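Long-range contact in beta-agarase D (Zobellia galactanivorans, PDB 4ASM), which hydrolyses the beta-1,4-linkages of agarose at random with retention of anomeric configuration, as the catalytic domain of a secreted family GH16 endo-beta-agarase: residues P264-L276 with I300-R313. Residues are numbered along the deposited sequence; the frame is centred on the assembly and turned at random.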
# COMPACT_ATOMS: atom_id res chain seq x y z
N PRO A 264 16.43 -3.48 13.81
CA PRO A 264 15.79 -3.08 15.06
C PRO A 264 16.72 -3.08 16.27
O PRO A 264 17.45 -4.06 16.51
CB PRO A 264 14.67 -4.13 15.23
CG PRO A 264 14.42 -4.65 13.83
CD PRO A 264 15.79 -4.66 13.19
N ALA A 265 16.69 -1.97 17.01
CA ALA A 265 17.50 -1.82 18.22
C ALA A 265 16.88 -2.55 19.42
O ALA A 265 17.58 -2.98 20.32
CB ALA A 265 17.72 -0.37 18.54
N GLY A 266 15.55 -2.65 19.46
CA GLY A 266 14.93 -3.32 20.58
C GLY A 266 13.42 -3.41 20.52
O GLY A 266 12.75 -2.58 19.89
N VAL A 267 12.91 -4.45 21.18
CA VAL A 267 11.50 -4.62 21.43
C VAL A 267 11.37 -5.16 22.83
O VAL A 267 12.30 -5.76 23.38
CB VAL A 267 10.81 -5.60 20.44
CG1 VAL A 267 10.77 -5.03 19.03
CG2 VAL A 267 11.47 -7.00 20.46
N THR A 268 10.18 -4.97 23.37
CA THR A 268 9.84 -5.33 24.73
C THR A 268 9.68 -6.87 24.85
O THR A 268 9.93 -7.46 25.92
CB THR A 268 8.58 -4.54 24.99
OG1 THR A 268 8.72 -3.72 26.15
CG2 THR A 268 7.36 -5.37 24.95
N SER A 269 9.29 -7.51 23.75
CA SER A 269 9.16 -8.96 23.64
C SER A 269 9.05 -9.33 22.16
O SER A 269 8.58 -8.52 21.36
CB SER A 269 7.91 -9.46 24.37
OG SER A 269 7.68 -10.84 24.09
N THR A 270 9.49 -10.53 21.82
CA THR A 270 9.34 -11.04 20.46
C THR A 270 8.09 -11.94 20.35
O THR A 270 7.86 -12.58 19.32
CB THR A 270 10.66 -11.71 19.99
OG1 THR A 270 10.64 -11.94 18.58
CG2 THR A 270 10.95 -13.00 20.71
N GLY A 271 7.31 -11.98 21.43
CA GLY A 271 6.00 -12.66 21.45
C GLY A 271 4.85 -11.69 21.25
O GLY A 271 5.06 -10.49 21.03
N VAL A 272 3.61 -12.18 21.35
CA VAL A 272 2.46 -11.40 20.85
C VAL A 272 2.10 -10.11 21.59
O VAL A 272 1.41 -9.24 21.06
CB VAL A 272 1.19 -12.28 20.67
CG1 VAL A 272 1.47 -13.40 19.68
CG2 VAL A 272 0.70 -12.81 22.02
N ASN A 273 2.58 -9.97 22.82
CA ASN A 273 2.32 -8.74 23.55
C ASN A 273 3.49 -7.75 23.51
O ASN A 273 3.46 -6.72 24.20
CB ASN A 273 1.87 -9.04 24.99
CG ASN A 273 0.49 -9.69 25.02
OD1 ASN A 273 -0.47 -9.18 24.43
ND2 ASN A 273 0.39 -10.82 25.72
N GLY A 274 4.48 -8.04 22.67
CA GLY A 274 5.63 -7.15 22.49
C GLY A 274 5.30 -5.77 21.91
O GLY A 274 4.34 -5.61 21.15
N GLN A 275 6.11 -4.78 22.28
CA GLN A 275 6.01 -3.43 21.73
C GLN A 275 7.37 -2.96 21.23
O GLN A 275 8.40 -3.38 21.73
CB GLN A 275 5.48 -2.43 22.76
CG GLN A 275 4.03 -2.65 23.19
CD GLN A 275 3.58 -1.72 24.31
OE1 GLN A 275 3.60 -0.49 24.17
NE2 GLN A 275 3.14 -2.31 25.42
N LEU A 276 7.35 -2.05 20.27
CA LEU A 276 8.58 -1.45 19.76
C LEU A 276 9.21 -0.52 20.80
O LEU A 276 8.50 0.22 21.48
CB LEU A 276 8.24 -0.61 18.52
CG LEU A 276 7.70 -1.33 17.28
CD1 LEU A 276 7.22 -0.31 16.24
CD2 LEU A 276 8.73 -2.29 16.68
N ILE A 300 15.77 -9.41 15.76
CA ILE A 300 14.37 -9.01 15.79
C ILE A 300 13.85 -8.99 14.37
O ILE A 300 14.45 -8.36 13.50
CB ILE A 300 14.21 -7.60 16.41
CG1 ILE A 300 14.67 -7.62 17.87
CG2 ILE A 300 12.76 -7.10 16.27
CD1 ILE A 300 14.93 -6.25 18.46
N SER A 301 12.74 -9.66 14.12
CA SER A 301 12.17 -9.67 12.78
C SER A 301 11.66 -8.30 12.36
O SER A 301 11.11 -7.56 13.17
CB SER A 301 11.01 -10.68 12.72
OG SER A 301 10.39 -10.67 11.45
N VAL A 302 11.86 -7.98 11.08
CA VAL A 302 11.26 -6.77 10.51
C VAL A 302 9.99 -7.12 9.74
O VAL A 302 9.31 -6.25 9.21
CB VAL A 302 12.26 -6.00 9.59
CG1 VAL A 302 13.41 -5.43 10.41
CG2 VAL A 302 12.77 -6.85 8.44
N ILE A 303 9.67 -8.42 9.68
CA ILE A 303 8.41 -8.90 9.08
C ILE A 303 7.32 -9.02 10.15
O ILE A 303 6.27 -8.41 10.04
CB ILE A 303 8.60 -10.26 8.34
CG1 ILE A 303 9.69 -10.19 7.25
CG2 ILE A 303 7.25 -10.77 7.76
CD1 ILE A 303 9.51 -9.12 6.19
N ASP A 304 7.62 -9.79 11.20
CA ASP A 304 6.64 -10.14 12.24
C ASP A 304 7.39 -10.19 13.59
O ASP A 304 7.65 -11.29 14.12
CB ASP A 304 6.04 -11.51 11.89
CG ASP A 304 4.92 -11.93 12.83
OD1 ASP A 304 4.43 -11.08 13.58
OD2 ASP A 304 4.56 -13.14 12.77
N PRO A 305 7.77 -9.02 14.13
CA PRO A 305 8.61 -9.00 15.35
C PRO A 305 7.93 -9.63 16.55
O PRO A 305 8.62 -10.09 17.46
CB PRO A 305 8.86 -7.50 15.60
CG PRO A 305 7.79 -6.78 14.83
CD PRO A 305 7.51 -7.67 13.63
N PHE A 306 6.59 -9.61 16.57
CA PHE A 306 5.80 -10.08 17.72
C PHE A 306 5.10 -11.44 17.50
O PHE A 306 4.25 -11.82 18.31
CB PHE A 306 4.83 -8.99 18.17
CG PHE A 306 5.48 -7.65 18.30
CD1 PHE A 306 6.61 -7.49 19.09
CD2 PHE A 306 4.99 -6.55 17.60
CE1 PHE A 306 7.25 -6.24 19.21
CE2 PHE A 306 5.62 -5.30 17.71
CZ PHE A 306 6.74 -5.14 18.54
N ASN A 307 5.46 -12.13 16.43
CA ASN A 307 5.00 -13.50 16.17
C ASN A 307 3.50 -13.59 15.99
O ASN A 307 2.87 -14.59 16.38
CB ASN A 307 5.47 -14.43 17.30
CG ASN A 307 5.40 -15.88 16.90
OD1 ASN A 307 5.63 -16.23 15.74
ND2 ASN A 307 5.07 -16.76 17.86
N TYR A 308 2.92 -12.56 15.37
CA TYR A 308 1.47 -12.53 15.14
C TYR A 308 1.01 -13.70 14.26
O TYR A 308 -0.12 -14.20 14.41
CB TYR A 308 1.06 -11.21 14.49
CG TYR A 308 1.12 -10.00 15.38
CD1 TYR A 308 1.43 -10.10 16.75
CD2 TYR A 308 0.90 -8.72 14.85
CE1 TYR A 308 1.51 -8.95 17.55
CE2 TYR A 308 0.97 -7.60 15.62
CZ TYR A 308 1.27 -7.70 16.99
OH TYR A 308 1.33 -6.54 17.71
N LEU A 309 1.86 -14.12 13.32
CA LEU A 309 1.50 -15.17 12.35
C LEU A 309 1.74 -16.57 12.90
O LEU A 309 1.26 -17.57 12.32
CB LEU A 309 2.26 -14.99 11.03
CG LEU A 309 2.08 -13.64 10.33
CD1 LEU A 309 2.84 -13.63 9.02
CD2 LEU A 309 0.58 -13.31 10.10
N ASN A 310 2.50 -16.64 13.99
CA ASN A 310 2.94 -17.92 14.57
C ASN A 310 3.38 -18.92 13.50
O ASN A 310 2.98 -20.10 13.53
CB ASN A 310 1.84 -18.52 15.45
CG ASN A 310 2.37 -19.59 16.38
OD1 ASN A 310 3.53 -19.55 16.78
ND2 ASN A 310 1.53 -20.56 16.72
N ASN A 311 4.21 -18.48 12.55
CA ASN A 311 4.53 -19.29 11.39
C ASN A 311 5.99 -19.24 10.98
O ASN A 311 6.33 -19.59 9.84
CB ASN A 311 3.62 -18.89 10.20
CG ASN A 311 4.08 -17.62 9.49
OD1 ASN A 311 4.91 -16.87 10.02
ND2 ASN A 311 3.52 -17.35 8.32
N GLY A 312 6.86 -18.81 11.88
CA GLY A 312 8.26 -18.62 11.52
C GLY A 312 8.55 -17.21 11.03
O GLY A 312 9.61 -16.97 10.45
N ARG A 313 7.60 -16.29 11.26
CA ARG A 313 7.75 -14.83 11.02
C ARG A 313 8.01 -14.56 9.55
O ARG A 313 8.99 -13.91 9.16
CB ARG A 313 8.84 -14.25 11.92
CG ARG A 313 8.56 -14.52 13.38
CD ARG A 313 9.80 -14.22 14.20
NE ARG A 313 9.70 -14.75 15.56
CZ ARG A 313 9.15 -14.12 16.59
NH1 ARG A 313 8.61 -12.92 16.47
NH2 ARG A 313 9.15 -14.71 17.78
O HOH W 1 11.22 -10.88 16.28
O HOH W 2 2.13 -6.81 20.28
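Ile300 reaches into the loop 264-276: CD1 ends 3.6 Å from Gly266 CA, while CG2, anti to the backbone N, packs on the ring of Pro264. Val302 CG1 meets the same proline at CG. Ser301 N donates to a water that also hydrogen-bonds Thr270 OG1.

The buried Phe306 ring fills the bend of 264-276, where the type I turns Gly271-Gly274 and Asp304-Asn307 meet. Gly274 O lies 3.4 Å above the centre of one face, and Pro305 CG backs the other. Ser269 O stands in plane at the edge, 3.2 Å from Phe306 CD1, and has no hydrogen-bonding partner; Leu276 CD2 and Val267 CG1 flank the outer ring carbons.

Tyr308 OH donates to a second water, bound to Val272 O and Gly274 O. Arg313 turns its NH1 and NH2 end to Thr270 O, which lies in the guanidinium plane: NH1 (3.0 Å) meets a lone pair, NH2 (2.9 Å) comes from above the carbonyl plane; NH1 also donates to Asp304 O. With an alanine here, Thr270 O would probably lose both donors, and with them the loops' direct hydrogen bonds, while Asp304 O kept Asn307 N.

These irregular loops pack at the periphery of the GH16 catalytic domain, the Tyr308 side chain about 9 Å from that of Arg192, which by similarity binds substrate. They rest on strands 183-191 and 197-199 through Val272, Pro305 and Tyr308, while Pro264 and Leu276 touch strand 282-288.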